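Local coordinates for protein alcohol dehydrogenase (Escherichia coli, PDB 5VM2) that is of unknown specificity but probably oxidises or reduces an alcohol substrate with NAD or NADP, as zinc-dependent alcohol dehydrogenases do, at residues K138-D141 / N142-T145; E223-I226 / A227-Q231; V241-T244 / A245-V249. All blocks are in the same frame, centred on the assembly; numbering follows the deposited sequence.

Contact 1: K138-D141 / N142-T145; sequences KLPD and NMDT
Pro140 and Met143 close a type I beta turn and lie alongside each other, showing how a tight reversal can be packed on one flank by its own side chains. The turn is closed by Met143 N, which donates to Pro140 O at 3.0 Å. Met143 has CG anti to its own nitrogen (chi1 -176°) and runs straight to the sulfur, then bends at the last torsion (chi3 -52°). That final bend lays the methyl beside the proline ring: Met143 CE is 3.9 Å from Pro140 CD, the two side chains pointing the same way. Leu139 instead crosses the methionine at about a right angle, with its CD2 branch 4.1 Å from Met143 SD. The other branch reaches past the turn, where Leu139 CD1 meets Thr145 CG2 at 4.0 Å. At the outer end Asn142 OD1 comes to 3.5 Å from Pro140 CB, while its hydrogen bond goes to Ser305 on helix 297-305, whose Ile301 and Ile304 pack against Pro140 and Met143 respectively. Arg86 takes up Met143 O from strand 86-89. Past the turn, Asp144 OD1 accepts from Glu147 N and OD2 pairs with Lys312. The arrangement is a beta turn running directly into an N-capped helix, here connecting strand 136-138 to helix 145-163.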
ATOM      1  N   LYS A 138       6.954  -9.565 -13.893  1.00 39.22           N
ATOM      2  CA  LYS A 138       8.370  -9.350 -14.126  1.00 45.25           C
ATOM      3  C   LYS A 138       8.695  -7.865 -14.030  1.00 45.30           C
ATOM      4  O   LYS A 138       7.943  -7.013 -14.511  1.00 46.90           O
ATOM      5  CB  LYS A 138       8.764  -9.890 -15.497  1.00 51.47           C
ATOM      6  CG  LYS A 138       9.974  -9.225 -16.104  1.00 57.83           C
ATOM      7  CD  LYS A 138      11.231  -9.850 -15.537  1.00 63.24           C
ATOM      8  CE  LYS A 138      12.398  -9.797 -16.498  1.00 67.20           C
ATOM      9  NZ  LYS A 138      13.531 -10.488 -15.874  1.00 69.26           N
ATOM     10  N   LEU A 139       9.806  -7.566 -13.401  1.00 43.65           N
ATOM     11  CA  LEU A 139      10.225  -6.177 -13.301  1.00 40.62           C
ATOM     12  C   LEU A 139      10.991  -5.767 -14.557  1.00 40.89           C
ATOM     13  O   LEU A 139      11.781  -6.554 -15.089  1.00 40.80           O
ATOM     14  CB  LEU A 139      11.106  -5.971 -12.074  1.00 39.48           C
ATOM     15  CG  LEU A 139      10.503  -6.426 -10.747  1.00 40.89           C
ATOM     16  CD1 LEU A 139      11.544  -6.368  -9.642  1.00 42.23           C
ATOM     17  CD2 LEU A 139       9.290  -5.575 -10.401  1.00 38.68           C
ATOM     18  N   PRO A 140      10.771  -4.549 -15.055  1.00 39.37           N
ATOM     19  CA  PRO A 140      11.633  -4.027 -16.120  1.00 41.35           C
ATOM     20  C   PRO A 140      13.088  -4.037 -15.679  1.00 42.56           C
ATOM     21  O   PRO A 140      13.407  -4.017 -14.488  1.00 42.26           O
ATOM     22  CB  PRO A 140      11.120  -2.598 -16.330  1.00 40.81           C
ATOM     23  CG  PRO A 140       9.696  -2.631 -15.834  1.00 39.75           C
ATOM     24  CD  PRO A 140       9.690  -3.617 -14.700  1.00 39.09           C
ATOM     25  N   ASP A 141      13.980  -4.075 -16.668  1.00 44.53           N
ATOM     26  CA  ASP A 141      15.406  -4.136 -16.364  1.00 48.60           C
ATOM     27  C   ASP A 141      15.865  -2.934 -15.544  1.00 49.03           C
ATOM     28  O   ASP A 141      16.776  -3.062 -14.719  1.00 50.45           O
ATOM     29  CB  ASP A 141      16.210  -4.242 -17.658  1.00 51.25           C
ATOM     30  CG  ASP A 141      16.071  -5.603 -18.318  1.00 54.36           C
ATOM     31  OD1 ASP A 141      15.423  -6.494 -17.724  1.00 53.84           O
ATOM     32  OD2 ASP A 141      16.607  -5.782 -19.429  1.00 57.38           O
ATOM     33  N   ASN A 142      15.244  -1.773 -15.737  1.00 47.39           N
ATOM     34  CA  ASN A 142      15.639  -0.556 -15.038  1.00 46.96           C
ATOM     35  C   ASN A 142      14.931  -0.384 -13.697  1.00 45.20           C
ATOM     36  O   ASN A 142      14.973   0.710 -13.126  1.00 44.83           O
ATOM     37  CB  ASN A 142      15.396   0.668 -15.927  1.00 47.20           C
ATOM     38  CG  ASN A 142      13.936   1.107 -15.957  1.00 45.87           C
ATOM     39  OD1 ASN A 142      13.020   0.310 -15.737  1.00 48.10           O
ATOM     40  ND2 ASN A 142      13.718   2.387 -16.231  1.00 44.20           N
ATOM     41  N   MET A 143      14.288  -1.433 -13.188  1.00 43.76           N
ATOM     42  CA  MET A 143      13.570  -1.393 -11.920  1.00 43.74           C
ATOM     43  C   MET A 143      14.116  -2.487 -11.012  1.00 43.74           C
ATOM     44  O   MET A 143      13.988  -3.676 -11.326  1.00 44.06           O
ATOM     45  CB  MET A 143      12.066  -1.573 -12.137  1.00 44.76           C
ATOM     46  CG  MET A 143      11.248  -1.438 -10.874  1.00 47.78           C
ATOM     47  SD  MET A 143       9.474  -1.596 -11.163  1.00 50.57           S
ATOM     48  CE  MET A 143       9.246  -0.403 -12.460  1.00 47.42           C
ATOM     49  N   ASP A 144      14.720  -2.090  -9.893  1.00 43.60           N
ATOM     50  CA  ASP A 144      15.325  -3.073  -9.007  1.00 44.65           C
ATOM     51  C   ASP A 144      14.259  -3.685  -8.101  1.00 40.83           C
ATOM     52  O   ASP A 144      13.089  -3.285  -8.104  1.00 38.33           O
ATOM     53  CB  ASP A 144      16.470  -2.450  -8.204  1.00 47.53           C
ATOM     54  CG  ASP A 144      16.039  -1.243  -7.389  1.00 49.51           C
ATOM     55  OD1 ASP A 144      15.112  -1.375  -6.561  1.00 49.57           O
ATOM     56  OD2 ASP A 144      16.646  -0.166  -7.562  1.00 51.88           O
ATOM     57  N   THR A 145      14.668  -4.674  -7.306  1.00 40.47           N
ATOM     58  CA  THR A 145      13.696  -5.407  -6.508  1.00 42.44           C
ATOM     59  C   THR A 145      13.175  -4.596  -5.329  1.00 41.77           C
ATOM     60  O   THR A 145      12.096  -4.909  -4.813  1.00 41.83           O
ATOM     61  CB  THR A 145      14.297  -6.727  -6.024  1.00 44.42           C
ATOM     62  OG1 THR A 145      15.592  -6.486  -5.465  1.00 47.75           O
ATOM     63  CG2 THR A 145      14.422  -7.704  -7.185  1.00 44.04           C
TER

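Contact 2: E223-I226 / A227-Q231; sequences EDTI and ARCQQ
The first turn of helix 225-232 illustrates N-terminal capping accompanied by a salt bridge from the residue ahead of the cap. Asp224 is the N-cap; a chi1 of -170° sets its carboxylate beside the carbonyl carbon, within reach of the amides of the first turn. Its grip is modest: Asp224 OD1 receives a weak but nearly straight bond from Ala227 N at 3.3 Å, and a second weak, more bent one from Ile226 N. The methyl of Ala227 packs against the same carboxylate, CB being 3.6 Å from Asp224 CG. Glu223 and Arg228 carry the ion pair. Arg228 folds back through successive bends at chi2 and chi3, bringing NE to within 3.0 Å of Glu223 OE2. The oxygen lies in the guanidinium plane, and the two flat groups are only 20° apart. A water completes a ring, giving a proton to Glu223 OE2 at 2.6 Å and accepting one from Arg228 NH2 at 2.9 Å, so the arginine is held at two nitrogens. The second carboxylate oxygen, Glu223 OE1, accepts from Asn219 N at the end of strand 216-219. Farther along, Thr225 CG2 and Cys229 SG touch at 4.1 Å, one helical turn apart. Arg228 and Cys229 lean on Ile218 of strand 216-219, an outermost strand of the parallel sheet, whereas Ile226 packs on Tyr256 and Leu257 in the loop before strand 258-259.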
ATOM      1  N   GLU A 223      -1.528  25.706  10.469  1.00 39.33           N
ATOM      2  CA  GLU A 223      -2.443  26.460   9.627  1.00 41.60           C
ATOM      3  C   GLU A 223      -3.869  25.959   9.823  1.00 41.09           C
ATOM      4  O   GLU A 223      -4.102  24.847  10.305  1.00 39.28           O
ATOM      5  CB  GLU A 223      -2.069  26.349   8.138  1.00 41.90           C
ATOM      6  CG  GLU A 223      -0.629  26.715   7.807  1.00 47.24           C
ATOM      7  CD  GLU A 223      -0.244  26.321   6.390  1.00 50.47           C
ATOM      8  OE1 GLU A 223       0.612  25.425   6.222  1.00 50.43           O
ATOM      9  OE2 GLU A 223      -0.803  26.907   5.441  1.00 52.34           O
ATOM     10  N   ASP A 224      -4.825  26.800   9.435  1.00 41.72           N
ATOM     11  CA  ASP A 224      -6.236  26.418   9.393  1.00 43.64           C
ATOM     12  C   ASP A 224      -6.462  25.629   8.110  1.00 41.72           C
ATOM     13  O   ASP A 224      -6.519  26.202   7.020  1.00 42.39           O
ATOM     14  CB  ASP A 224      -7.122  27.658   9.456  1.00 47.61           C
ATOM     15  CG  ASP A 224      -8.597  27.330   9.658  1.00 49.21           C
ATOM     16  OD1 ASP A 224      -9.049  26.231   9.266  1.00 48.01           O
ATOM     17  OD2 ASP A 224      -9.314  28.196  10.203  1.00 51.35           O
ATOM     18  N   THR A 225      -6.598  24.304   8.236  1.00 39.00           N
ATOM     19  CA  THR A 225      -6.720  23.455   7.052  1.00 34.92           C
ATOM     20  C   THR A 225      -7.932  23.830   6.210  1.00 34.81           C
ATOM     21  O   THR A 225      -7.846  23.920   4.980  1.00 34.42           O
ATOM     22  CB  THR A 225      -6.801  21.980   7.454  1.00 35.68           C
ATOM     23  OG1 THR A 225      -5.707  21.644   8.315  1.00 39.21           O
ATOM     24  CG2 THR A 225      -6.781  21.080   6.213  1.00 30.63           C
ATOM     25  N   ILE A 226      -9.079  24.050   6.845  1.00 35.08           N
ATOM     26  CA  ILE A 226     -10.284  24.331   6.073  1.00 39.23           C
ATOM     27  C   ILE A 226     -10.157  25.669   5.355  1.00 38.91           C
ATOM     28  O   ILE A 226     -10.480  25.781   4.166  1.00 37.72           O
ATOM     29  CB  ILE A 226     -11.519  24.271   6.986  1.00 43.99           C
ATOM     30  CG1 ILE A 226     -11.852  22.811   7.315  1.00 46.11           C
ATOM     31  CG2 ILE A 226     -12.704  24.949   6.325  1.00 45.04           C
ATOM     32  CD1 ILE A 226     -12.801  22.642   8.484  1.00 50.05           C
ATOM     33  N   ALA A 227      -9.647  26.690   6.044  1.00 39.39           N
ATOM     34  CA  ALA A 227      -9.462  27.995   5.413  1.00 41.28           C
ATOM     35  C   ALA A 227      -8.462  27.920   4.265  1.00 39.86           C
ATOM     36  O   ALA A 227      -8.693  28.476   3.185  1.00 39.88           O
ATOM     37  CB  ALA A 227      -9.011  29.017   6.455  1.00 42.76           C
ATOM     38  N   ARG A 228      -7.336  27.236   4.481  1.00 38.07           N
ATOM     39  CA  ARG A 228      -6.325  27.125   3.435  1.00 36.39           C
ATOM     40  C   ARG A 228      -6.855  26.361   2.228  1.00 36.13           C
ATOM     41  O   ARG A 228      -6.542  26.703   1.081  1.00 35.85           O
ATOM     42  CB  ARG A 228      -5.073  26.449   3.992  1.00 37.08           C
ATOM     43  CG  ARG A 228      -4.322  27.291   5.022  1.00 43.64           C
ATOM     44  CD  ARG A 228      -3.573  28.454   4.370  1.00 49.01           C
ATOM     45  NE  ARG A 228      -2.641  27.997   3.342  1.00 51.97           N
ATOM     46  CZ  ARG A 228      -2.860  28.098   2.034  1.00 53.46           C
ATOM     47  NH1 ARG A 228      -3.984  28.644   1.586  1.00 55.49           N
ATOM     48  NH2 ARG A 228      -1.959  27.646   1.171  1.00 51.50           N
ATOM     49  N   CYS A 229      -7.662  25.323   2.466  1.00 34.97           N
ATOM     50  CA  CYS A 229      -8.246  24.569   1.360  1.00 33.70           C
ATOM     51  C   CYS A 229      -9.300  25.390   0.624  1.00 34.13           C
ATOM     52  O   CYS A 229      -9.407  25.313  -0.605  1.00 33.93           O
ATOM     53  CB  CYS A 229      -8.847  23.263   1.880  1.00 35.15           C
ATOM     54  SG  CYS A 229      -7.623  21.990   2.288  1.00 35.86           S
ATOM     55  N   GLN A 230     -10.093  26.173   1.360  1.00 35.12           N
ATOM     56  CA  GLN A 230     -11.082  27.029   0.715  1.00 40.89           C
ATOM     57  C   GLN A 230     -10.410  28.085  -0.154  1.00 44.46           C
ATOM     58  O   GLN A 230     -10.907  28.422  -1.235  1.00 41.17           O
ATOM     59  CB  GLN A 230     -11.980  27.680   1.767  1.00 43.71           C
ATOM     60  CG  GLN A 230     -13.037  26.745   2.339  1.00 44.65           C
ATOM     61  CD  GLN A 230     -13.933  26.160   1.265  1.00 46.86           C
ATOM     62  OE1 GLN A 230     -13.699  25.052   0.780  1.00 46.65           O
ATOM     63  NE2 GLN A 230     -14.968  26.903   0.885  1.00 50.96           N
ATOM     64  N   GLN A 231      -9.279  28.627   0.307  1.00 43.70           N
ATOM     65  CA  GLN A 231      -8.482  29.497  -0.552  1.00 46.20           C
ATOM     66  C   GLN A 231      -7.993  28.737  -1.779  1.00 42.80           C
ATOM     67  O   GLN A 231      -8.102  29.221  -2.911  1.00 43.99           O
ATOM     68  CB  GLN A 231      -7.302  30.069   0.232  1.00 52.42           C
ATOM     69  CG  GLN A 231      -6.316  30.845  -0.626  1.00 60.07           C
ATOM     70  CD  GLN A 231      -5.051  31.212   0.124  1.00 65.54           C
ATOM     71  OE1 GLN A 231      -5.031  31.243   1.355  1.00 66.88           O
ATOM     72  NE2 GLN A 231      -3.984  31.489  -0.617  1.00 68.31           N
TER
HETATM   73  O   HOH W   1      -0.062  26.301   2.985  1.00 43.24           O

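Contact 3: V241-T244 / A245-V249; sequences VFET and AGSAV
The chain leaves strand 238-243 at Glu243, turns through Thr244 and Ala245, and takes a positive phi of 69° at Gly246 before Ser247 sets it at the N-cap of helix 248-253. Glu243 spans the inside of this bend, its carboxylate reaching forward to the amides that follow. A chi1 of -160°, followed by a bend at chi2, brings OE1 within bonding distance of two successive N-H groups. Gly246 N lies 2.9 Å from Glu243 OE1 but donates at a poor angle of 125°, while Ser247 N lies 3.4 Å from the same oxygen; both bonds are weak. Glu243 OE1 is also bonded to the hydroxyl of Thr250, so a single oxygen of this buried glutamate gathers three partners, Gly246 N, Ser247 N and Thr250 OG1, and ties the strand end to the first turn of the helix. This is a strand-to-helix connection of the Rossmann-type domain, in which the carboxyl ends of parallel strands border the dinucleotide-binding cleft in related dehydrogenases. Ser247 keeps its hydroxyl between nitrogen and carbonyl carbon and pairs it with Thr250 OG1; Ser247 OG stands 4.1 Å from Glu243 OE1. Thr244 is engaged with the neighbouring strand instead: its hydroxyl bonds to Leu175 O, and its side chain packs on Ile174 and Thr184, beside the glycine-rich turn after strand 171-175.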
ATOM      1  N   VAL A 241     -11.540  14.678  -2.771  1.00 28.39           N
ATOM      2  CA  VAL A 241     -10.768  14.692  -1.536  1.00 28.35           C
ATOM      3  C   VAL A 241     -10.404  13.253  -1.217  1.00 29.31           C
ATOM      4  O   VAL A 241     -11.291  12.395  -1.098  1.00 28.00           O
ATOM      5  CB  VAL A 241     -11.538  15.326  -0.369  1.00 26.17           C
ATOM      6  CG1 VAL A 241     -10.651  15.364   0.875  1.00 23.73           C
ATOM      7  CG2 VAL A 241     -12.015  16.724  -0.731  1.00 27.16           C
ATOM      8  N   PHE A 242      -9.112  12.988  -1.096  1.00 28.64           N
ATOM      9  CA  PHE A 242      -8.618  11.690  -0.670  1.00 28.54           C
ATOM     10  C   PHE A 242      -8.296  11.753   0.816  1.00 30.25           C
ATOM     11  O   PHE A 242      -7.569  12.648   1.261  1.00 30.43           O
ATOM     12  CB  PHE A 242      -7.365  11.288  -1.450  1.00 25.89           C
ATOM     13  CG  PHE A 242      -7.606  11.039  -2.903  1.00 27.28           C
ATOM     14  CD1 PHE A 242      -7.490  12.073  -3.824  1.00 28.66           C
ATOM     15  CD2 PHE A 242      -7.949   9.777  -3.352  1.00 26.90           C
ATOM     16  CE1 PHE A 242      -7.707  11.847  -5.179  1.00 28.24           C
ATOM     17  CE2 PHE A 242      -8.173   9.543  -4.701  1.00 30.20           C
ATOM     18  CZ  PHE A 242      -8.051  10.582  -5.616  1.00 28.88           C
ATOM     19  N   GLU A 243      -8.843  10.812   1.577  1.00 31.87           N
ATOM     20  CA  GLU A 243      -8.472  10.617   2.971  1.00 33.36           C
ATOM     21  C   GLU A 243      -7.550   9.405   3.043  1.00 34.82           C
ATOM     22  O   GLU A 243      -7.955   8.292   2.698  1.00 32.84           O
ATOM     23  CB  GLU A 243      -9.709  10.427   3.846  1.00 38.87           C
ATOM     24  CG  GLU A 243      -9.467  10.687   5.320  1.00 47.91           C
ATOM     25  CD  GLU A 243      -8.689   9.571   5.984  1.00 56.23           C
ATOM     26  OE1 GLU A 243      -7.837   9.873   6.843  1.00 60.47           O
ATOM     27  OE2 GLU A 243      -8.927   8.393   5.642  1.00 58.95           O
ATOM     28  N   THR A 244      -6.305   9.626   3.471  1.00 35.53           N
ATOM     29  CA  THR A 244      -5.279   8.597   3.389  1.00 40.89           C
ATOM     30  C   THR A 244      -4.575   8.306   4.706  1.00 49.08           C
ATOM     31  O   THR A 244      -3.854   7.306   4.782  1.00 53.26           O
ATOM     32  CB  THR A 244      -4.212   8.976   2.346  1.00 40.44           C
ATOM     33  OG1 THR A 244      -3.407  10.046   2.856  1.00 44.05           O
ATOM     34  CG2 THR A 244      -4.854   9.414   1.039  1.00 36.21           C
ATOM     35  N   ALA A 245      -4.750   9.137   5.733  1.00 51.37           N
ATOM     36  CA  ALA A 245      -4.077   8.913   7.005  1.00 58.96           C
ATOM     37  C   ALA A 245      -4.820   7.934   7.903  1.00 64.66           C
ATOM     38  O   ALA A 245      -4.222   7.403   8.845  1.00 69.36           O
ATOM     39  CB  ALA A 245      -3.887  10.241   7.744  1.00 59.83           C
ATOM     40  N   GLY A 246      -6.098   7.681   7.634  1.00 65.18           N
ATOM     41  CA  GLY A 246      -6.878   6.818   8.497  1.00 72.23           C
ATOM     42  C   GLY A 246      -7.182   7.397   9.858  1.00 78.24           C
ATOM     43  O   GLY A 246      -7.458   6.642  10.794  1.00 83.69           O
ATOM     44  N   SER A 247      -7.139   8.719   9.996  1.00 77.54           N
ATOM     45  CA  SER A 247      -7.382   9.384  11.266  1.00 82.64           C
ATOM     46  C   SER A 247      -8.801   9.938  11.315  1.00 81.31           C
ATOM     47  O   SER A 247      -9.453  10.142  10.287  1.00 76.76           O
ATOM     48  CB  SER A 247      -6.371  10.512  11.492  1.00 84.86           C
ATOM     49  OG  SER A 247      -6.302  11.374  10.369  1.00 81.09           O
ATOM     50  N   ALA A 248      -9.273  10.179  12.540  1.00 85.69           N
ATOM     51  CA  ALA A 248     -10.621  10.706  12.721  1.00 83.42           C
ATOM     52  C   ALA A 248     -10.707  12.167  12.303  1.00 78.89           C
ATOM     53  O   ALA A 248     -11.734  12.605  11.770  1.00 74.16           O
ATOM     54  CB  ALA A 248     -11.058  10.539  14.177  1.00 88.52           C
ATOM     55  N   VAL A 249      -9.640  12.936  12.543  1.00 80.40           N
ATOM     56  CA  VAL A 249      -9.626  14.349  12.161  1.00 78.24           C
ATOM     57  C   VAL A 249      -9.919  14.499  10.675  1.00 71.33           C
ATOM     58  O   VAL A 249     -10.760  15.309  10.267  1.00 72.69           O
ATOM     59  CB  VAL A 249      -8.280  14.998  12.535  1.00 80.93           C
ATOM     60  CG1 VAL A 249      -7.104  14.120  12.114  1.00 82.08           C
ATOM     61  CG2 VAL A 249      -8.165  16.386  11.910  1.00 77.41           C
TER

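Overall arrangement
The three contacts follow one another along the chain without overlap. Contact 1 leads from strand 136-138, part of the mixed sheet of the GroES-like region, into helix 145-163. Contacts 2 and 3 belong to the Rossmann-type region with its six-stranded parallel sheet; their centres are about 16 Å apart. Contact 2 starts helix 225-232, which strand 238-243 follows directly, and contact 3 leaves the end of that strand. Contact 1 is remote, its centre about 41 Å from that of contact 2 and about 32 Å from that of contact 3. Together they illustrate three local helix starts, one following a strand of the mixed sheet and two in the Rossmann-type region, with contact 3 at the sheet edge that borders the dinucleotide cleft in related dehydrogenases.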